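Replicative DNA helicase DnaB, 1st part (Mycobacterium tuberculosis, PDB 2R5U) probably unwinds duplex DNA ahead of the replisome as the main ATP-dependent 5'-3' replicative helicase, a homohexamer whose N-terminal domain forms this structure. Local coordinates at residues 65-70 with 98-103; 73-78 with 91-96. All blocks are in the same frame, centred on the assembly; numbering follows the deposited sequence.

Interaction 1: residues 65-70 with 98-103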
loop_
_atom_site.group_PDB
_atom_site.type_symbol
_atom_site.label_atom_id
_atom_site.label_comp_id
_atom_site.label_asym_id
_atom_site.label_seq_id
_atom_site.Cartn_x
_atom_site.Cartn_y
_atom_site.Cartn_z
ATOM N N HIS B 65 -2.256 11.385 28.797
ATOM C CA HIS B 65 -1.194 11.578 29.761
ATOM C C HIS B 65 0.191 11.438 29.133
ATOM O O HIS B 65 1.067 12.228 29.437
ATOM C CB HIS B 65 -1.339 10.656 30.971
ATOM C CG HIS B 65 -2.579 10.899 31.767
ATOM N ND1 HIS B 65 -2.996 10.056 32.767
ATOM C CD2 HIS B 65 -3.490 11.903 31.714
ATOM C CE1 HIS B 65 -4.102 10.530 33.312
ATOM N NE2 HIS B 65 -4.426 11.648 32.687
ATOM N N GLN B 66 0.383 10.446 28.250
ATOM C CA GLN B 66 1.657 10.325 27.523
ATOM C C GLN B 66 1.931 11.569 26.690
ATOM O O GLN B 66 3.066 12.019 26.615
ATOM C CB GLN B 66 1.719 9.084 26.603
ATOM C CG GLN B 66 3.151 8.770 26.124
ATOM C CD GLN B 66 4.054 8.317 27.256
ATOM O OE1 GLN B 66 5.077 8.958 27.556
ATOM N NE2 GLN B 66 3.666 7.237 27.927
ATOM N N ASN B 67 0.898 12.097 26.048
ATOM C CA ASN B 67 1.019 13.286 25.200
ATOM C C ASN B 67 1.505 14.469 26.043
ATOM O O ASN B 67 2.410 15.212 25.633
ATOM C CB ASN B 67 -0.323 13.672 24.568
ATOM C CG ASN B 67 -0.797 12.697 23.456
ATOM O OD1 ASN B 67 -0.009 11.970 22.844
ATOM N ND2 ASN B 67 -2.094 12.730 23.179
ATOM N N VAL B 68 0.889 14.648 27.214
ATOM C CA VAL B 68 1.255 15.759 28.095
ATOM C C VAL B 68 2.706 15.596 28.536
ATOM O O VAL B 68 3.500 16.539 28.423
ATOM C CB VAL B 68 0.328 15.874 29.312
ATOM C CG1 VAL B 68 0.836 16.987 30.283
ATOM C CG2 VAL B 68 -1.087 16.175 28.839
ATOM N N TYR B 69 3.043 14.397 29.008
ATOM C CA TYR B 69 4.394 14.083 29.446
ATOM C C TYR B 69 5.440 14.359 28.360
ATOM O O TYR B 69 6.481 14.972 28.634
ATOM C CB TYR B 69 4.467 12.627 29.911
ATOM C CG TYR B 69 5.826 12.203 30.436
ATOM C CD1 TYR B 69 6.184 12.442 31.756
ATOM C CD2 TYR B 69 6.751 11.556 29.601
ATOM C CE1 TYR B 69 7.413 12.059 32.241
ATOM C CE2 TYR B 69 7.995 11.157 30.078
ATOM C CZ TYR B 69 8.313 11.420 31.402
ATOM O OH TYR B 69 9.516 11.040 31.913
ATOM N N ASP B 70 5.161 13.893 27.140
ATOM C CA ASP B 70 6.082 14.066 25.996
ATOM C C ASP B 70 6.286 15.552 25.668
ATOM O O ASP B 70 7.408 15.972 25.369
ATOM C CB ASP B 70 5.577 13.325 24.740
ATOM C CG ASP B 70 5.494 11.805 24.920
ATOM O OD1 ASP B 70 5.990 11.251 25.940
ATOM O OD2 ASP B 70 4.893 11.151 24.024
ATOM N N ARG B 98 -6.523 19.724 21.564
ATOM C CA ARG B 98 -7.954 19.394 21.533
ATOM C C ARG B 98 -8.210 17.937 21.888
ATOM O O ARG B 98 -9.218 17.614 22.517
ATOM C CB ARG B 98 -8.559 19.716 20.166
ATOM N N ARG B 99 -7.280 17.063 21.510
ATOM C CA ARG B 99 -7.352 15.640 21.862
ATOM C C ARG B 99 -7.558 15.419 23.371
ATOM O O ARG B 99 -8.317 14.529 23.768
ATOM C CB ARG B 99 -6.086 14.909 21.391
ATOM C CG ARG B 99 -6.244 13.409 21.134
ATOM C CD ARG B 99 -6.458 13.121 19.649
ATOM N NE ARG B 99 -5.197 13.033 18.906
ATOM C CZ ARG B 99 -5.014 13.484 17.662
ATOM N NH1 ARG B 99 -6.006 14.081 17.007
ATOM N NH2 ARG B 99 -3.829 13.351 17.073
ATOM N N ILE B 100 -6.901 16.241 24.197
ATOM C CA ILE B 100 -6.878 16.066 25.652
ATOM C C ILE B 100 -7.847 16.984 26.431
ATOM O O ILE B 100 -8.054 16.793 27.630
ATOM C CB ILE B 100 -5.435 16.223 26.217
ATOM C CG1 ILE B 100 -4.986 17.691 26.168
ATOM C CG2 ILE B 100 -4.447 15.338 25.440
ATOM C CD1 ILE B 100 -3.867 18.021 27.130
ATOM N N GLY B 101 -8.426 17.974 25.755
ATOM C CA GLY B 101 -9.394 18.877 26.379
ATOM C C GLY B 101 -8.846 20.245 26.756
ATOM O O GLY B 101 -9.354 20.897 27.679
ATOM N N GLY B 102 -7.791 20.672 26.067
ATOM C CA GLY B 102 -7.324 22.054 26.166
ATOM C C GLY B 102 -6.616 22.405 27.452
ATOM O O GLY B 102 -6.394 21.542 28.312
ATOM N N ALA B 103 -6.256 23.686 27.588
ATOM C CA ALA B 103 -5.581 24.171 28.786
ATOM C C ALA B 103 -6.374 23.917 30.065
ATOM O O ALA B 103 -5.758 23.701 31.116
ATOM C CB ALA B 103 -5.209 25.670 28.663
#

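Interaction 2: residues 73-78 with 91-96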
loop_
_atom_site.group_PDB
_atom_site.type_symbol
_atom_site.label_atom_id
_atom_site.label_comp_id
_atom_site.label_asym_id
_atom_site.label_seq_id
_atom_site.Cartn_x
_atom_site.Cartn_y
_atom_site.Cartn_z
ATOM N N LEU B 73 8.609 16.998 28.400
ATOM C CA LEU B 73 9.973 16.561 28.139
ATOM C C LEU B 73 10.566 17.285 26.931
ATOM O O LEU B 73 11.752 17.610 26.934
ATOM C CB LEU B 73 10.043 15.051 27.930
ATOM C CG LEU B 73 9.836 14.109 29.115
ATOM C CD1 LEU B 73 10.702 12.891 28.841
ATOM C CD2 LEU B 73 10.163 14.706 30.491
ATOM N N ASP B 74 9.749 17.519 25.898
ATOM C CA ASP B 74 10.193 18.298 24.721
ATOM C C ASP B 74 10.731 19.672 25.110
ATOM O O ASP B 74 11.815 20.078 24.668
ATOM C CB ASP B 74 9.057 18.492 23.720
ATOM C CG ASP B 74 9.315 17.799 22.414
ATOM O OD1 ASP B 74 9.045 16.574 22.326
ATOM O OD2 ASP B 74 9.796 18.488 21.470
ATOM N N LEU B 75 9.953 20.378 25.926
ATOM C CA LEU B 75 10.305 21.702 26.426
ATOM C C LEU B 75 11.545 21.671 27.319
ATOM O O LEU B 75 12.471 22.452 27.138
ATOM C CB LEU B 75 9.114 22.309 27.168
ATOM C CG LEU B 75 7.957 22.770 26.260
ATOM C CD1 LEU B 75 6.723 23.089 27.083
ATOM C CD2 LEU B 75 8.378 23.981 25.446
ATOM N N TYR B 76 11.546 20.745 28.275
ATOM C CA TYR B 76 12.643 20.588 29.221
ATOM C C TYR B 76 13.986 20.258 28.525
ATOM O O TYR B 76 15.029 20.797 28.900
ATOM C CB TYR B 76 12.244 19.530 30.249
ATOM C CG TYR B 76 13.281 19.133 31.275
ATOM C CD1 TYR B 76 13.437 19.857 32.462
ATOM C CD2 TYR B 76 14.037 17.976 31.101
ATOM C CE1 TYR B 76 14.364 19.455 33.430
ATOM C CE2 TYR B 76 14.961 17.567 32.050
ATOM C CZ TYR B 76 15.124 18.310 33.202
ATOM O OH TYR B 76 16.036 17.875 34.128
ATOM N N GLY B 77 13.950 19.380 27.522
ATOM C CA GLY B 77 15.139 19.028 26.734
ATOM C C GLY B 77 15.687 20.203 25.934
ATOM O O GLY B 77 16.840 20.195 25.520
ATOM N N ARG B 78 14.850 21.220 25.744
ATOM C CA ARG B 78 15.223 22.445 25.056
ATOM C C ARG B 78 15.598 23.581 25.980
ATOM O O ARG B 78 15.897 24.671 25.516
ATOM C CB ARG B 78 14.091 22.885 24.139
ATOM C CG ARG B 78 14.092 22.173 22.815
ATOM C CD ARG B 78 13.110 22.822 21.869
ATOM N NE ARG B 78 11.757 22.320 22.069
ATOM C CZ ARG B 78 10.673 23.086 22.110
ATOM N NH1 ARG B 78 10.781 24.402 21.977
ATOM N NH2 ARG B 78 9.481 22.539 22.297
ATOM N N LEU B 91 1.665 21.259 22.950
ATOM C CA LEU B 91 0.579 20.338 22.543
ATOM C C LEU B 91 -0.188 20.800 21.302
ATOM O O LEU B 91 -0.456 20.001 20.403
ATOM C CB LEU B 91 -0.391 20.068 23.707
ATOM C CG LEU B 91 0.158 19.240 24.883
ATOM C CD1 LEU B 91 -0.746 19.435 26.086
ATOM C CD2 LEU B 91 0.317 17.768 24.558
ATOM N N ASP B 92 -0.543 22.087 21.257
ATOM C CA ASP B 92 -1.191 22.691 20.088
ATOM C C ASP B 92 -0.338 22.588 18.805
ATOM O O ASP B 92 -0.867 22.299 17.739
ATOM C CB ASP B 92 -1.563 24.150 20.384
ATOM C CG ASP B 92 -2.414 24.776 19.301
ATOM O OD1 ASP B 92 -3.562 24.316 19.085
ATOM O OD2 ASP B 92 -1.932 25.745 18.671
ATOM N N ARG B 93 0.972 22.804 18.909
ATOM C CA ARG B 93 1.866 22.594 17.763
ATOM C C ARG B 93 1.795 21.153 17.255
ATOM O O ARG B 93 1.913 20.907 16.063
ATOM C CB ARG B 93 3.319 22.948 18.105
ATOM C CG ARG B 93 3.613 24.430 18.012
ATOM C CD ARG B 93 5.106 24.727 18.158
ATOM N NE ARG B 93 5.588 24.465 19.508
ATOM C CZ ARG B 93 5.794 25.394 20.442
ATOM N NH1 ARG B 93 5.588 26.684 20.183
ATOM N NH2 ARG B 93 6.225 25.023 21.641
ATOM N N ARG B 94 1.589 20.210 18.167
ATOM C CA ARG B 94 1.518 18.808 17.804
ATOM C C ARG B 94 0.117 18.364 17.334
ATOM O O ARG B 94 -0.075 17.203 16.965
ATOM C CB ARG B 94 1.993 17.957 18.981
ATOM C CG ARG B 94 3.506 17.926 19.159
ATOM C CD ARG B 94 3.856 18.006 20.624
ATOM N NE ARG B 94 5.030 17.209 20.971
ATOM C CZ ARG B 94 5.027 16.227 21.872
ATOM N NH1 ARG B 94 3.907 15.918 22.547
ATOM N NH2 ARG B 94 6.149 15.554 22.108
ATOM N N GLY B 95 -0.846 19.284 17.333
ATOM C CA GLY B 95 -2.246 18.964 17.024
ATOM C C GLY B 95 -2.962 18.145 18.096
ATOM O O GLY B 95 -4.003 17.533 17.829
ATOM N N LEU B 96 -2.422 18.131 19.315
ATOM C CA LEU B 96 -2.942 17.250 20.373
ATOM C C LEU B 96 -3.689 17.957 21.501
ATOM O O LEU B 96 -4.229 17.296 22.391
ATOM C CB LEU B 96 -1.818 16.390 20.959
ATOM C CG LEU B 96 -1.097 15.418 20.022
ATOM C CD1 LEU B 96 0.272 15.090 20.565
ATOM C CD2 LEU B 96 -1.924 14.149 19.788
#

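Interaction 1: residues 65-70 with 98-103
The torsions of Val-68 and Ile-100 set their methyls against each other. In Val-68 the CG1 branch lies anti to the backbone N (chi1 175°), which places CG2 beside that nitrogen and on the flank of the helix that approaches Ile-100. In Ile-100, CG1 sits between the backbone N and the carbonyl carbon (chi1 72°), and a nearly extended second torsion (158°) carries CD1 on toward the valine. The contact packs helix 63-77 against the C-terminal end of the short helix 97-100 in the all-helical N-terminal domain of DnaB. The two side chains cross at about a right angle, with Val-68 CG2 and Ile-100 CD1 3.7 Å apart, and both are buried.

The other branch of Ile-100 serves a second residue. Its CG2 lies 4.2 Å from Asn-67 ND2, the two side chains sliding past each other in opposite directions; at this distance the contact is loose and purely van der Waals. The two methyls of Ile-100 thus meet successive residues of helix 63-77. Leu-106 of helix 102-111 touches both Val-68 and Ile-100 and completes the apolar cluster. One turn away, His-65 ties the same helix to its neighbours: ND1 hydrogen-bonds to Glu-34 OE1 and NE2 makes a weak bond to Tyr-105 OH.

Just beyond Ile-100 the chain turns sharply. Gly-101, with positive phi, is the C-prime residue of a Schellman motif that ends helix 97-100, and helix 102-111 begins at the next residue. In this motif Gly-102 N reaches back to Leu-97 O, and Gly-101 N makes a long, weak bond of 3.4 Å to Arg-98 O.

Interaction 2: residues 73-78 with 91-96
Arg-78 NH2 and Arg-93 NH2 both form salt bridges to one carboxylate oxygen, Glu-90 OE1, an arrangement that probably offsets the closeness of Arg-78 NH2 and Arg-93 NH2, 4.1 Å apart. The two arginines arrive from opposite directions, each chain bent at chi3, with guanidinium planes 79° apart; Arg-93 NH2 lies at the edge of the Arg-78 guanidinium, near its plane. Arg-78 has a further salt bridge through NH1 to Glu-80. Leu-75 CD2 comes to the edge of the Arg-93 guanidinium, an apolar border to this charged cluster.

Across the contact, Arg-94 NH2 makes a salt bridge to Asp-74 OD1 at 3.1 Å. The hydrogen bond within it is weak, its N-H...O angle being 132°, and carboxylate and guanidinium planes stand 73° apart instead of pairing flat. Arg-94 NE is held by Glu-90 OE2, so both oxygens of that glutamate are engaged by arginines.

Arg-93 and Arg-94 stand at the end of helix 84-93. There Gly-95, with positive phi, turns the chain while Leu-96 N bonds to Leu-91 O and Gly-95 N to Asp-92 O, the arrangement of a Schellman C-cap.

Helix 63-77 carries one side of both contacts, whose centres lie about 10 Å apart. Its first half packs on the end of the short helix 97-100 in interaction 1, and its last turn and the residue after it meet the end of helix 84-93 and the residue after that in interaction 2. Leu-91 joins the two: its CD1 lies 3.6 Å from Ile-100 CD1, and its CD2 3.5 Å from Asn-67 O. Arg-94 also packs between them, its NH2 3.5 Å from Asp-70 CB. The apolar core thus passes into a charged surface patch. Near interaction 2, Asp-92 forms a salt bridge to Lys-129 of a neighbouring subunit, so this end of helix 84-93 lies at a subunit boundary of the hexamer.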